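Local coordinates for cell wall surface anchor family protein (Streptococcus agalactiae serogroup V, PDB 3PF2), which forms the shaft of the type 1 pilus as its major, backbone pilin, here a C-terminal fragment of Ig-like domains with two bound calcium ions, at residues T210-T215 and Q236-K241; K269-K274 and D283-F288. All blocks are in the same frame, centred on the assembly; numbering follows the deposited sequence.

Interaction 1 (T210-T215 and Q236-K241); sequences TAVKWT and QPIKLK
Ile238 lies over one face of the Trp214 indole, the side chains crossing at about a right angle, where a single beta bridge, Lys213 with Pro237, joins the loop 210-215 to the residues leading into strand 239-241 of the prealbumin-like, Ig-like domain. Two backbone hydrogen bonds flank the bridge. Ile238 N donates to Val212 O at 2.8 Å, and Trp214 N donates to Gln236 O at 3.0 Å. Gln236 O also takes a CA-H...O contact from Lys213 CA. Val212 and Ile238 both make further backbone bonds to Leu204 of strand 201-206, and Trp214 makes one to Gly235, so the crossing is tied to its surroundings by main-chain groups.

The indole nitrogen is satisfied by water: Trp214 NE1 donates at 2.9 Å to a molecule lying at the ring edge, in its plane. The same water accepts from Lys239 N at 3.0 Å, and thereby links the tryptophan to the backbone of Lys239. Val212 CG1, set anti to its own backbone N (chi1 -171°), reaches Ile238 CD1 at 3.8 Å, while Leu218 of helix 216-221 also touches Ile238. Over the indole, Ile238 CG1 makes a CH-pi contact, 3.5 Å from the centroid of the five-membered ring and 13° off its normal.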
loop_
_atom_site.group_PDB
_atom_site.type_symbol
_atom_site.label_atom_id
_atom_site.label_comp_id
_atom_site.label_asym_id
_atom_site.label_seq_id
_atom_site.Cartn_x
_atom_site.Cartn_y
_atom_site.Cartn_z
ATOM N N THR A 210 20.903 3.872 -7.303
ATOM C CA THR A 210 19.971 4.222 -8.356
ATOM C C THR A 210 19.023 5.330 -7.872
ATOM O O THR A 210 18.575 5.317 -6.721
ATOM C CB THR A 210 19.245 2.964 -8.900
ATOM O OG1 THR A 210 18.875 3.179 -10.262
ATOM C CG2 THR A 210 18.023 2.623 -8.102
ATOM N N ALA A 211 18.746 6.295 -8.742
ATOM C CA ALA A 211 17.930 7.442 -8.371
ATOM C C ALA A 211 16.499 7.037 -8.098
ATOM O O ALA A 211 15.922 6.203 -8.813
ATOM C CB ALA A 211 17.971 8.506 -9.450
ATOM N N VAL A 212 15.941 7.617 -7.042
ATOM C CA VAL A 212 14.511 7.556 -6.805
ATOM C C VAL A 212 13.852 8.613 -7.696
ATOM O O VAL A 212 14.276 9.778 -7.724
ATOM C CB VAL A 212 14.184 7.812 -5.325
ATOM C CG1 VAL A 212 12.720 7.525 -5.029
ATOM C CG2 VAL A 212 15.107 6.958 -4.418
ATOM N N LYS A 213 12.826 8.201 -8.432
ATOM C CA LYS A 213 12.180 9.094 -9.392
ATOM C C LYS A 213 10.859 9.618 -8.868
ATOM O O LYS A 213 10.157 8.924 -8.109
ATOM C CB LYS A 213 11.962 8.383 -10.735
ATOM C CG LYS A 213 13.245 8.160 -11.531
ATOM C CD LYS A 213 12.977 7.415 -12.850
ATOM C CE LYS A 213 12.481 5.997 -12.624
ATOM N NZ LYS A 213 11.894 5.445 -13.876
ATOM N N TRP A 214 10.531 10.844 -9.276
ATOM C CA TRP A 214 9.230 11.427 -9.001
ATOM C C TRP A 214 8.144 10.688 -9.751
ATOM O O TRP A 214 8.326 10.263 -10.904
ATOM C CB TRP A 214 9.160 12.892 -9.432
ATOM C CG TRP A 214 9.894 13.869 -8.567
ATOM C CD1 TRP A 214 10.940 14.647 -8.945
ATOM C CD2 TRP A 214 9.626 14.195 -7.189
ATOM N NE1 TRP A 214 11.352 15.433 -7.897
ATOM C CE2 TRP A 214 10.566 15.173 -6.806
ATOM C CE3 TRP A 214 8.695 13.744 -6.242
ATOM C CZ2 TRP A 214 10.603 15.720 -5.513
ATOM C CZ3 TRP A 214 8.730 14.290 -4.947
ATOM C CH2 TRP A 214 9.681 15.269 -4.603
ATOM N N THR A 215 7.020 10.534 -9.073
ATOM C CA THR A 215 5.758 10.222 -9.728
ATOM C C THR A 215 4.750 11.302 -9.327
ATOM O O THR A 215 4.987 12.072 -8.386
ATOM C CB THR A 215 5.220 8.853 -9.283
ATOM O OG1 THR A 215 5.029 8.862 -7.865
ATOM C CG2 THR A 215 6.171 7.725 -9.678
ATOM N N GLN A 236 11.577 12.053 -13.624
ATOM C CA GLN A 236 12.884 12.662 -13.391
ATOM C C GLN A 236 13.404 12.336 -11.985
ATOM O O GLN A 236 12.609 12.044 -11.095
ATOM C CB GLN A 236 12.810 14.186 -13.604
ATOM C CG GLN A 236 12.480 14.617 -15.050
ATOM C CD GLN A 236 13.421 14.016 -16.081
ATOM O OE1 GLN A 236 12.994 13.271 -16.962
ATOM N NE2 GLN A 236 14.706 14.332 -15.977
ATOM N N PRO A 237 14.739 12.379 -11.787
ATOM C CA PRO A 237 15.273 12.034 -10.458
ATOM C C PRO A 237 14.809 13.015 -9.379
ATOM O O PRO A 237 14.617 14.210 -9.659
ATOM C CB PRO A 237 16.794 12.123 -10.650
ATOM C CG PRO A 237 17.011 12.073 -12.144
ATOM C CD PRO A 237 15.816 12.732 -12.734
ATOM N N ILE A 238 14.621 12.510 -8.161
ATOM C CA ILE A 238 14.260 13.365 -7.022
ATOM C C ILE A 238 15.500 14.110 -6.535
ATOM O O ILE A 238 16.535 13.506 -6.259
ATOM C CB ILE A 238 13.603 12.555 -5.875
ATOM C CG1 ILE A 238 12.195 12.114 -6.287
ATOM C CG2 ILE A 238 13.544 13.385 -4.564
ATOM C CD1 ILE A 238 11.528 11.127 -5.379
ATOM N N LYS A 239 15.384 15.431 -6.449
ATOM C CA LYS A 239 16.471 16.275 -5.962
ATOM C C LYS A 239 15.882 17.194 -4.905
ATOM O O LYS A 239 14.862 17.825 -5.138
ATOM C CB LYS A 239 17.106 17.083 -7.106
ATOM C CG LYS A 239 17.570 16.217 -8.270
ATOM C CD LYS A 239 18.179 17.034 -9.397
ATOM C CE LYS A 239 18.985 16.153 -10.349
ATOM N NZ LYS A 239 18.144 15.155 -11.076
ATOM N N LEU A 240 16.523 17.238 -3.739
ATOM C CA LEU A 240 16.021 17.974 -2.580
ATOM C C LEU A 240 16.934 19.152 -2.254
ATOM O O LEU A 240 18.062 19.214 -2.742
ATOM C CB LEU A 240 15.912 17.041 -1.368
ATOM C CG LEU A 240 15.096 15.755 -1.558
ATOM C CD1 LEU A 240 15.182 14.881 -0.310
ATOM C CD2 LEU A 240 13.648 16.082 -1.880
ATOM N N LYS A 241 16.442 20.077 -1.433
ATOM C CA LYS A 241 17.150 21.322 -1.143
ATOM C C LYS A 241 16.936 21.699 0.322
ATOM O O LYS A 241 15.844 21.526 0.854
ATOM C CB LYS A 241 16.593 22.406 -2.083
ATOM C CG LYS A 241 16.981 23.842 -1.858
ATOM C CD LYS A 241 16.252 24.752 -2.869
ATOM C CE LYS A 241 14.930 25.301 -2.312
ATOM N NZ LYS A 241 13.982 25.763 -3.379
HETATM O O HOH W 1 13.445 17.413 -7.711
#

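Interaction 2 (K269-K274 and D283-F288); sequences KLKETK and DKEIEF
Leu270 and Ile286 form an antiparallel hydrogen-bonded pair in the hairpin of strands 266-274 and 286-290 of the prealbumin-like domain. Leu270 N donates to Ile286 O at 2.7 Å, and Ile286 N returns a bond to Leu270 O at 2.8 Å that is almost perfectly straight (178°). Beside them, Lys269 and Glu287 make the adjoining non-hydrogen-bonded pair, and Lys269 CA brings a CA-H...O contact to Ile286 O.

On the face carrying Lys269 and Glu287, these two side chains run side by side in the same direction, and Lys269 CE packs 3.6 Å from Glu287 OE2. Glu285 crosses the lysine at about a right angle, its OE1 near CD, while its OE2 lies against the aliphatic part of Lys271. The carboxylates stay beyond salt-bridge distance of Lys269 NZ, which is hydrogen-bonded to Ser207 O; they probably still favour its positive charge. Where the direct pairing ends, a water accepts from Glu272 N and donates to Lys284 O at 2.9 Å, bridging the backbones as they separate.

The face carrying Leu270 and Ile286 is largely apolar where these two meet Phe288. Phe288 has CG between its backbone N and carbonyl carbon (chi1 66°), which turns the ring back across Leu270; CE2 comes within 3.8 Å of Leu270 CG. Phe186 of strand 178-190 meets the Phe288 ring edge-to-face and also touches Leu270, while Ile314 of strand 312-316 packs on both Leu270 and Ile286. Strand 266-274 is thus paired on one side with 286-290, an outermost strand of the four-stranded sheet, and on the other with 201-206, while strands 178-190 and 312-316 cover the Leu270 and Ile286 face.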
loop_
_atom_site.group_PDB
_atom_site.type_symbol
_atom_site.label_atom_id
_atom_site.label_comp_id
_atom_site.label_asym_id
_atom_site.label_seq_id
_atom_site.Cartn_x
_atom_site.Cartn_y
_atom_site.Cartn_z
ATOM N N LYS A 269 20.226 7.038 0.235
ATOM C CA LYS A 269 21.417 7.891 0.206
ATOM C C LYS A 269 21.096 9.265 -0.335
ATOM O O LYS A 269 20.188 9.426 -1.151
ATOM C CB LYS A 269 22.495 7.250 -0.665
ATOM C CG LYS A 269 22.995 5.945 -0.129
ATOM C CD LYS A 269 24.116 5.384 -0.985
ATOM C CE LYS A 269 24.535 4.033 -0.414
ATOM N NZ LYS A 269 25.451 3.311 -1.358
ATOM N N LEU A 270 21.847 10.264 0.122
ATOM C CA LEU A 270 21.801 11.585 -0.518
ATOM C C LEU A 270 23.178 11.862 -1.109
ATOM O O LEU A 270 24.182 11.609 -0.460
ATOM C CB LEU A 270 21.468 12.679 0.501
ATOM C CG LEU A 270 20.103 12.606 1.186
ATOM C CD1 LEU A 270 20.028 13.698 2.239
ATOM C CD2 LEU A 270 18.990 12.754 0.195
ATOM N N LYS A 271 23.212 12.319 -2.354
ATOM C CA LYS A 271 24.461 12.801 -2.942
ATOM C C LYS A 271 24.379 14.317 -3.017
ATOM O O LYS A 271 23.548 14.865 -3.742
ATOM C CB LYS A 271 24.646 12.211 -4.332
ATOM C CG LYS A 271 25.919 12.679 -5.034
ATOM C CD LYS A 271 25.884 12.292 -6.499
ATOM C CE LYS A 271 27.093 12.867 -7.233
ATOM N NZ LYS A 271 27.076 12.445 -8.664
ATOM N N GLU A 272 25.244 14.994 -2.270
ATOM C CA GLU A 272 25.250 16.443 -2.269
ATOM C C GLU A 272 25.871 16.936 -3.572
ATOM O O GLU A 272 27.019 16.597 -3.886
ATOM C CB GLU A 272 25.999 16.989 -1.059
ATOM C CG GLU A 272 25.835 18.505 -0.888
ATOM C CD GLU A 272 26.360 19.011 0.436
ATOM O OE1 GLU A 272 26.606 18.180 1.335
ATOM O OE2 GLU A 272 26.526 20.248 0.590
ATOM N N THR A 273 25.088 17.707 -4.321
ATOM C CA THR A 273 25.486 18.195 -5.642
ATOM C C THR A 273 25.734 19.702 -5.631
ATOM O O THR A 273 26.361 20.246 -6.545
ATOM C CB THR A 273 24.421 17.871 -6.703
ATOM O OG1 THR A 273 23.177 18.488 -6.339
ATOM C CG2 THR A 273 24.212 16.349 -6.830
ATOM N N LYS A 274 25.220 20.384 -4.610
ATOM C CA LYS A 274 25.464 21.819 -4.428
ATOM C C LYS A 274 25.591 22.078 -2.943
ATOM O O LYS A 274 24.764 21.604 -2.170
ATOM C CB LYS A 274 24.317 22.652 -5.009
ATOM C CG LYS A 274 24.539 24.175 -4.905
ATOM C CD LYS A 274 23.456 24.976 -5.613
ATOM C CE LYS A 274 23.501 24.799 -7.141
ATOM N NZ LYS A 274 22.728 25.876 -7.846
ATOM N N ASP A 283 32.905 14.694 -0.945
ATOM C CA ASP A 283 33.092 13.646 -1.943
ATOM C C ASP A 283 32.641 12.266 -1.481
ATOM O O ASP A 283 33.042 11.256 -2.066
ATOM C CB ASP A 283 34.520 13.630 -2.515
ATOM C CG ASP A 283 35.561 13.140 -1.520
ATOM O OD1 ASP A 283 35.200 12.688 -0.406
ATOM O OD2 ASP A 283 36.760 13.211 -1.875
ATOM N N LYS A 284 31.797 12.242 -0.447
ATOM C CA LYS A 284 31.149 11.002 -0.001
ATOM C C LYS A 284 29.655 11.224 0.116
ATOM O O LYS A 284 29.212 12.277 0.568
ATOM C CB LYS A 284 31.722 10.542 1.339
ATOM C CG LYS A 284 33.221 10.197 1.315
ATOM C CD LYS A 284 33.449 8.800 0.736
ATOM C CE LYS A 284 34.690 8.143 1.345
ATOM N NZ LYS A 284 35.935 8.618 0.683
ATOM N N GLU A 285 28.883 10.218 -0.293
ATOM C CA GLU A 285 27.429 10.264 -0.174
ATOM C C GLU A 285 27.022 10.075 1.282
ATOM O O GLU A 285 27.791 9.540 2.093
ATOM C CB GLU A 285 26.781 9.221 -1.091
ATOM C CG GLU A 285 27.080 9.515 -2.572
ATOM C CD GLU A 285 26.447 8.570 -3.575
ATOM O OE1 GLU A 285 26.065 7.440 -3.205
ATOM O OE2 GLU A 285 26.360 8.962 -4.771
ATOM N N ILE A 286 25.821 10.532 1.600
ATOM C CA ILE A 286 25.293 10.545 2.964
ATOM C C ILE A 286 24.195 9.497 3.071
ATOM O O ILE A 286 23.215 9.556 2.333
ATOM C CB ILE A 286 24.663 11.921 3.280
ATOM C CG1 ILE A 286 25.716 13.035 3.133
ATOM C CG2 ILE A 286 23.986 11.905 4.673
ATOM C CD1 ILE A 286 25.181 14.290 2.515
ATOM N N GLU A 287 24.354 8.551 3.986
ATOM C CA GLU A 287 23.329 7.528 4.183
ATOM C C GLU A 287 22.309 7.987 5.214
ATOM O O GLU A 287 22.628 8.759 6.118
ATOM C CB GLU A 287 23.966 6.196 4.594
ATOM C CG GLU A 287 24.792 5.562 3.482
ATOM C CD GLU A 287 25.235 4.131 3.775
ATOM O OE1 GLU A 287 24.968 3.609 4.884
ATOM O OE2 GLU A 287 25.848 3.525 2.867
ATOM N N PHE A 288 21.065 7.536 5.063
ATOM C CA PHE A 288 20.074 7.683 6.128
ATOM C C PHE A 288 19.143 6.495 6.115
ATOM O O PHE A 288 19.122 5.748 5.146
ATOM C CB PHE A 288 19.274 8.993 6.002
ATOM C CG PHE A 288 18.387 9.082 4.788
ATOM C CD1 PHE A 288 17.017 8.746 4.866
ATOM C CD2 PHE A 288 18.885 9.556 3.580
ATOM C CE1 PHE A 288 16.167 8.868 3.749
ATOM C CE2 PHE A 288 18.050 9.678 2.448
ATOM C CZ PHE A 288 16.690 9.347 2.532
HETATM O O HOH W 2 27.447 13.665 -1.233
#

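In the fold
From the N terminus, the chain leaves strand 201-206, runs through 210-215 and helix 216-221, and returns at 236-241, where interaction 1 closes that helix-containing loop. It then passes strand 247-253 before interaction 2 closes the much shorter connection between strands 266-274 and 286-290. The two closures follow in series, neither nesting nor crossing, and their centres lie about 13 Å apart. Both reach the same antiparallel sheet, ordered 239-241, 201-206, 266-274, 286-290. Interaction 1 fastens the loop before the helix near one outermost strand; interaction 2 pairs the other outermost strand with its inner neighbour. Strand 201-206 lies between them, bonding to both 239-241 and 266-274.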